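PDB 2CB4: mosquitocidal toxin, which catalyses, in all likelihood, the ADP-ribosylation of target proteins through this catalytic domain, as part of a longer Bacillus sphaericus toxin directed against mosquitoes. Local coordinates for residues P86-I89 against F90-F94; L272-N275 against S276-I280. The protein carries 1 engineered substitution. All blocks are in the same frame, centred on the assembly; numbering follows the deposited sequence.

Interaction 1. Residues P86-I89 against F90-F94; sequences PNDI and FLNGF
Asp88 and Asn92 are joined one helical turn apart by a side-chain hydrogen bond, Asn92 ND2 to Asp88 OD1 at 3.0 Å. The carboxylate and amide planes stand 80° apart, and OD1 is approached on its anti side while itself lying close to the amide plane. With CG anti to the backbone N, a chi1 of -179° places the Asp88 carboxylate beside its own carbonyl carbon, where OD1 can meet Asn92 ND2. Backbone bonds accompany this pair. Asp88 O accepts from both Asn92 N, at 2.8 Å, and Leu91 N, at 3.1 Å. Phe90 N bonds to Pro86 O, and Gly93 N to Ile89 O at 2.7 Å.

The backbone bonds belong to the short helix 86-92 of the ADP-ribosyltransferase domain, which Gly93 leaves with a positive phi of 78°. Apolar contacts line its buried side. Pro86 CB lies over one face of the Phe90 ring, a CH-pi contact 4.3 Å from the centroid, and Ile89 CG2 sits over a face of Phe94, 3.8 Å from the centroid and displaced toward the rim. Beyond the helix, Trp232 meets Phe90 and Tyr154 meets Phe94, both edge-to-face.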
loop_
_atom_site.group_PDB
_atom_site.type_symbol
_atom_site.label_atom_id
_atom_site.label_comp_id
_atom_site.label_asym_id
_atom_site.label_seq_id
_atom_site.Cartn_x
_atom_site.Cartn_y
_atom_site.Cartn_z
ATOM N N PRO A 86 15.216 13.183 -28.977
ATOM C CA PRO A 86 15.325 11.948 -29.766
ATOM C C PRO A 86 15.427 10.631 -28.974
ATOM O O PRO A 86 14.909 9.602 -29.428
ATOM C CB PRO A 86 16.566 12.175 -30.659
ATOM C CG PRO A 86 17.024 13.529 -30.432
ATOM C CD PRO A 86 16.236 14.190 -29.349
ATOM N N ASN A 87 16.105 10.645 -27.822
ATOM C CA ASN A 87 16.244 9.421 -27.001
ATOM C C ASN A 87 14.898 8.905 -26.520
ATOM O O ASN A 87 14.755 7.731 -26.200
ATOM C CB ASN A 87 17.231 9.581 -25.840
ATOM C CG ASN A 87 18.655 9.529 -26.300
ATOM O OD1 ASN A 87 18.933 9.335 -27.491
ATOM N ND2 ASN A 87 19.575 9.678 -25.370
ATOM N N ASP A 88 13.917 9.794 -26.497
ATOM C CA ASP A 88 12.548 9.439 -26.159
ATOM C C ASP A 88 11.770 9.119 -27.507
ATOM O O ASP A 88 11.389 7.994 -27.759
ATOM C CB ASP A 88 11.881 10.607 -25.408
ATOM C CG ASP A 88 10.446 10.293 -24.988
ATOM O OD1 ASP A 88 9.937 9.204 -25.340
ATOM O OD2 ASP A 88 9.829 11.103 -24.288
ATOM N N ILE A 89 11.594 10.134 -28.355
ATOM C CA ILE A 89 10.856 10.033 -29.613
ATOM C C ILE A 89 11.296 8.991 -30.648
ATOM O O ILE A 89 10.439 8.266 -31.192
ATOM C CB ILE A 89 10.631 11.441 -30.265
ATOM C CG1 ILE A 89 10.018 12.433 -29.236
ATOM C CG2 ILE A 89 9.783 11.316 -31.567
ATOM C CD1 ILE A 89 8.731 11.916 -28.553
ATOM N N PHE A 90 12.599 8.898 -30.922
ATOM C CA PHE A 90 13.095 7.915 -31.904
ATOM C C PHE A 90 13.005 6.500 -31.340
ATOM O O PHE A 90 13.140 5.518 -32.068
ATOM C CB PHE A 90 14.541 8.188 -32.341
ATOM C CG PHE A 90 14.696 9.345 -33.293
ATOM C CD1 PHE A 90 13.604 10.011 -33.789
ATOM C CD2 PHE A 90 15.964 9.785 -33.673
ATOM C CE1 PHE A 90 13.761 11.093 -34.646
ATOM C CE2 PHE A 90 16.106 10.872 -34.530
ATOM C CZ PHE A 90 15.008 11.511 -35.020
ATOM N N LEU A 91 12.794 6.396 -30.034
ATOM C CA LEU A 91 12.676 5.092 -29.409
ATOM C C LEU A 91 11.206 4.668 -29.287
ATOM O O LEU A 91 10.858 3.538 -29.566
ATOM C CB LEU A 91 13.306 5.125 -28.019
ATOM C CG LEU A 91 13.138 3.830 -27.195
ATOM C CD1 LEU A 91 13.905 2.656 -27.808
ATOM C CD2 LEU A 91 13.546 4.005 -25.730
ATOM N N ASN A 92 10.358 5.597 -28.859
ATOM C CA ASN A 92 8.949 5.324 -28.604
ATOM C C ASN A 92 7.929 5.833 -29.617
ATOM O O ASN A 92 6.791 5.418 -29.577
ATOM C CB ASN A 92 8.578 5.970 -27.241
ATOM C CG ASN A 92 9.350 5.389 -26.095
ATOM O OD1 ASN A 92 9.315 4.188 -25.862
ATOM N ND2 ASN A 92 10.082 6.231 -25.391
ATOM N N GLY A 93 8.332 6.780 -30.460
ATOM C CA GLY A 93 7.456 7.406 -31.425
ATOM C C GLY A 93 6.602 8.443 -30.697
ATOM O O GLY A 93 6.927 8.894 -29.590
ATOM N N PHE A 94 5.490 8.809 -31.308
ATOM C CA PHE A 94 4.568 9.746 -30.674
ATOM C C PHE A 94 3.379 8.970 -30.149
ATOM O O PHE A 94 2.504 8.560 -30.912
ATOM C CB PHE A 94 4.129 10.814 -31.654
ATOM C CG PHE A 94 5.240 11.743 -32.051
ATOM C CD1 PHE A 94 5.824 12.596 -31.100
ATOM C CD2 PHE A 94 5.730 11.753 -33.362
ATOM C CE1 PHE A 94 6.860 13.465 -31.468
ATOM C CE2 PHE A 94 6.773 12.607 -33.728
ATOM C CZ PHE A 94 7.336 13.471 -32.775
#

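Interaction 2. Residues L272-N275 against S276-I280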
loop_
_atom_site.group_PDB
_atom_site.type_symbol
_atom_site.label_atom_id
_atom_site.label_comp_id
_atom_site.label_asym_id
_atom_site.label_seq_id
_atom_site.Cartn_x
_atom_site.Cartn_y
_atom_site.Cartn_z
ATOM N N LEU A 272 12.805 29.093 -45.596
ATOM C CA LEU A 272 13.388 28.456 -44.450
ATOM C C LEU A 272 14.769 28.034 -44.872
ATOM O O LEU A 272 15.071 26.855 -44.935
ATOM C CB LEU A 272 12.544 27.241 -44.070
ATOM C CG LEU A 272 12.638 26.838 -42.614
ATOM C CD1 LEU A 272 12.191 27.980 -41.688
ATOM C CD2 LEU A 272 11.828 25.587 -42.435
ATOM N N ASN A 273 15.608 29.012 -45.183
ATOM C CA ASN A 273 16.952 28.731 -45.663
ATOM C C ASN A 273 18.092 29.251 -44.778
ATOM O O ASN A 273 19.253 29.304 -45.217
ATOM C CB ASN A 273 17.117 29.250 -47.108
ATOM C CG ASN A 273 17.010 30.784 -47.221
ATOM O OD1 ASN A 273 16.986 31.520 -46.218
ATOM N ND2 ASN A 273 16.934 31.265 -48.460
ATOM N N ASN A 274 17.759 29.634 -43.549
ATOM C CA ASN A 274 18.746 30.141 -42.588
ATOM C C ASN A 274 18.865 29.172 -41.387
ATOM O O ASN A 274 18.263 28.077 -41.381
ATOM C CB ASN A 274 18.337 31.539 -42.100
ATOM C CG ASN A 274 16.836 31.666 -41.891
ATOM O OD1 ASN A 274 16.118 30.677 -41.620
ATOM N ND2 ASN A 274 16.337 32.865 -42.093
ATOM N N ASN A 275 19.594 29.624 -40.351
ATOM C CA ASN A 275 19.843 28.842 -39.132
ATOM C C ASN A 275 18.779 29.001 -38.028
ATOM O O ASN A 275 18.829 28.361 -36.972
ATOM C CB ASN A 275 21.269 29.133 -38.610
ATOM C CG ASN A 275 22.352 28.520 -39.522
ATOM O OD1 ASN A 275 23.470 29.028 -39.646
ATOM N ND2 ASN A 275 21.983 27.466 -40.231
ATOM N N SER A 276 17.782 29.834 -38.332
ATOM C CA SER A 276 16.687 30.129 -37.403
ATOM C C SER A 276 15.388 29.431 -37.806
ATOM O O SER A 276 15.336 28.738 -38.838
ATOM C CB SER A 276 16.477 31.659 -37.295
ATOM O OG SER A 276 15.749 32.173 -38.401
ATOM N N LEU A 277 14.351 29.583 -36.981
ATOM C CA LEU A 277 13.050 28.991 -37.290
ATOM C C LEU A 277 12.103 30.092 -37.847
ATOM O O LEU A 277 10.858 29.934 -37.871
ATOM C CB LEU A 277 12.435 28.216 -36.103
ATOM C CG LEU A 277 12.545 28.724 -34.666
ATOM C CD1 LEU A 277 11.482 29.742 -34.402
ATOM C CD2 LEU A 277 12.377 27.512 -33.759
ATOM N N ASN A 278 12.726 31.195 -38.297
ATOM C CA ASN A 278 12.039 32.344 -38.934
ATOM C C ASN A 278 11.030 33.102 -38.076
ATOM O O ASN A 278 10.005 33.573 -38.589
ATOM C CB ASN A 278 11.353 31.917 -40.247
ATOM C CG ASN A 278 12.325 31.768 -41.404
ATOM O OD1 ASN A 278 11.935 31.319 -42.474
ATOM N ND2 ASN A 278 13.580 32.160 -41.206
ATOM N N VAL A 279 11.302 33.193 -36.773
ATOM C CA VAL A 279 10.448 33.926 -35.845
ATOM C C VAL A 279 11.347 35.008 -35.255
ATOM O O VAL A 279 12.483 34.732 -34.839
ATOM C CB VAL A 279 9.826 33.022 -34.736
ATOM C CG1 VAL A 279 9.135 33.880 -33.671
ATOM C CG2 VAL A 279 8.836 32.028 -35.335
ATOM N N ILE A 280 10.857 36.249 -35.294
ATOM C CA ILE A 280 11.590 37.413 -34.796
ATOM C C ILE A 280 11.855 37.362 -33.275
ATOM O O ILE A 280 10.945 37.082 -32.473
ATOM C CB ILE A 280 10.828 38.739 -35.163
ATOM C CG1 ILE A 280 10.830 38.960 -36.686
ATOM C CG2 ILE A 280 11.435 39.949 -34.438
ATOM C CD1 ILE A 280 9.781 39.966 -37.166
#
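Leu272 and Asn278 approach each other at a slant across an irregular turn after strand 264-265, within which Ser276 forms an ST turn. Its evidence is the bond from Asn278 N to Ser276 OG, 3.2 Å long with an N-H...O angle of 155°. The hydroxyl is placed for this by a chi1 of 79°, which sets OG between the backbone N and the carbonyl carbon of Ser276.

Asn278 is held by its backbone N in that turn, and both its side chain and that of Asn274 start out toward the other half of the loop. The two side chains cross at a slant with their amide planes nearly perpendicular, 81° apart, so they do not stack. The amide groups lie beside each other, the Asn274 side chain also passing close to the Ser276 hydroxyl.

Around this turn, Leu277 packs on Thr142 of strand 142-143, Asn275 and Ser276 touch Glu202 at the start of strand 202-208, and the Asn278 carbonyl O accepts from Asn268 ND2. The Leu272 side chain reaches the Asn278 amide through a single methyl, with CD1 3.8 Å from Asn278 CG.

In the fold
Interactions 1 and 2 are both local, each within one unbroken run of chain, but they occupy different surroundings, with centres 25 Å apart and nearest atoms about 15 Å apart. Interaction 1 is mostly buried: six of its nine touching residues are buried, and its helix packs on strands 150-156 and 192-199 of the large mixed sheet. Interaction 2 lies at the surface, with one buried residue among six, and borders strands 142-143 and 202-208. The chemistry differs accordingly: in 86-94 backbone bonds, one carboxylate-amide bond and CH-pi contacts; in 272-280 an ST turn, neighbouring asparagine side chains and one leucine methyl. Strands 192-199 and 202-208 pair antiparallel, linking the two neighbourhoods through the sheet.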